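Local coordinates for macrophage migration inhibitory factor-like protein (Entamoeba histolytica, PDB 6CUQ), which belongs to the macrophage migration inhibitory factor family, small alpha/beta proteins that assemble as trimers of identical subunits, at residues T21-I24 / K25-I28. Numbering follows the deposited sequence.
Sequences TEEI and KKEI. With EDO (1,2-ethanediol), chain D.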
# COMPACT_ATOMS: atom_id res chain seq x y z
N THR B 21 -14.20 -13.14 8.65
CA THR B 21 -14.37 -14.10 7.56
C THR B 21 -14.09 -13.45 6.19
O THR B 21 -14.19 -12.23 6.00
CB THR B 21 -15.80 -14.66 7.51
OG1 THR B 21 -16.73 -13.61 7.21
CG2 THR B 21 -16.18 -15.39 8.79
N GLU B 22 -13.82 -14.32 5.22
CA GLU B 22 -13.67 -13.85 3.84
C GLU B 22 -14.95 -13.17 3.34
O GLU B 22 -14.89 -12.12 2.69
CB GLU B 22 -13.30 -15.03 2.94
CG GLU B 22 -11.97 -15.69 3.32
CD GLU B 22 -10.82 -14.69 3.36
OE1 GLU B 22 -10.50 -14.10 2.30
OE2 GLU B 22 -10.23 -14.50 4.44
N GLU B 23 -16.12 -13.71 3.69
CA GLU B 23 -17.38 -13.08 3.29
C GLU B 23 -17.47 -11.64 3.79
O GLU B 23 -17.87 -10.74 3.04
CB GLU B 23 -18.58 -13.89 3.78
CG GLU B 23 -19.90 -13.36 3.24
CD GLU B 23 -19.91 -13.27 1.70
OE1 GLU B 23 -19.47 -14.23 1.03
OE2 GLU B 23 -20.35 -12.22 1.17
N ILE B 24 -17.11 -11.40 5.06
CA ILE B 24 -17.15 -10.05 5.62
C ILE B 24 -16.18 -9.14 4.87
O ILE B 24 -16.46 -7.96 4.63
CB ILE B 24 -16.84 -10.07 7.13
CG1 ILE B 24 -18.05 -10.55 7.94
CG2 ILE B 24 -16.41 -8.68 7.63
CD1 ILE B 24 -19.24 -9.65 7.88
N LYS B 25 -15.01 -9.67 4.49
CA LYS B 25 -14.08 -8.91 3.67
C LYS B 25 -14.71 -8.53 2.32
O LYS B 25 -14.52 -7.40 1.84
CB LYS B 25 -12.80 -9.70 3.44
CG LYS B 25 -11.91 -9.73 4.62
CD LYS B 25 -10.77 -10.72 4.44
CE LYS B 25 -10.28 -11.25 5.82
NZ LYS B 25 -9.03 -12.06 5.72
N LYS B 26 -15.44 -9.46 1.70
CA LYS B 26 -16.14 -9.11 0.48
C LYS B 26 -17.16 -8.01 0.74
O LYS B 26 -17.27 -7.05 -0.04
CB LYS B 26 -16.82 -10.34 -0.14
CG LYS B 26 -15.87 -11.45 -0.56
CD LYS B 26 -16.65 -12.53 -1.30
CE LYS B 26 -15.89 -13.85 -1.45
NZ LYS B 26 -16.14 -14.74 -0.26
N GLU B 27 -17.88 -8.10 1.86
CA GLU B 27 -18.88 -7.08 2.16
C GLU B 27 -18.21 -5.72 2.36
O GLU B 27 -18.74 -4.69 1.94
CB GLU B 27 -19.67 -7.48 3.39
CG GLU B 27 -20.69 -8.59 3.16
CD GLU B 27 -21.28 -9.08 4.47
OE1 GLU B 27 -21.21 -8.34 5.47
OE2 GLU B 27 -21.82 -10.21 4.51
N ILE B 28 -17.03 -5.72 2.98
CA ILE B 28 -16.27 -4.49 3.16
C ILE B 28 -15.86 -3.91 1.81
O ILE B 28 -16.05 -2.71 1.54
CB ILE B 28 -15.04 -4.74 4.06
CG1 ILE B 28 -15.49 -4.94 5.51
CG2 ILE B 28 -14.01 -3.63 3.93
CD1 ILE B 28 -14.38 -5.41 6.45
C1 EDO D . -9.52 -16.94 7.06
O1 EDO D . -10.63 -16.03 6.97
C2 EDO D . -8.86 -16.81 8.42
O2 EDO D . -9.83 -17.06 9.46
O HOH W 1 -22.50 -11.20 2.14
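K25 reaches back along the first turn of its helix to E22, and its NZ meets E22 OE2 on the syn side, 26° out of the carboxylate plane, in a 3.0 Å salt bridge. The lysine runs extended beyond CG, while the glutamate bends at chi2 (-55°), which brings its acid end round to the amine. NZ also bonds to T53 OG1, and V55 of a second subunit packs against both side chains, so this ion pair sits where two chains meet. Further round the helix, I24 CG2 lies 4.0 Å from I28 CD1, and I28 packs onto I14 and L16 of strand 11-16 and onto L91 of helix 80-95. Through the first two the helix of a beta-alpha-beta unit, 22-40 between strands 11-16 and 48-53, rests on its sheet in the MIF fold. T21 is its N-cap: OG1 accepts from I24 N at 3.1 Å, and T21 O starts the i to i+4 ladder by taking K25 N.

The other flank is looser and more exposed. E23 crosses K26 at about a right angle, and its OE1 stands 3.6 Å from K26 NZ, a long salt bridge. Its other oxygen, OE2, comes within 4.2 Å of E27 OE2, with the two carboxylates turned 50° apart; a water donates to both oxygens, at 2.6 Å to E23 OE2, and probably eases the repulsion. E27 OE1 faces the other way, 3.4 Å from I24 CD1, and pairs with K94. Back at the helix start, a 1,2-ethanediol, probably from the crystallisation liquor, donates through O1 to E22 OE2.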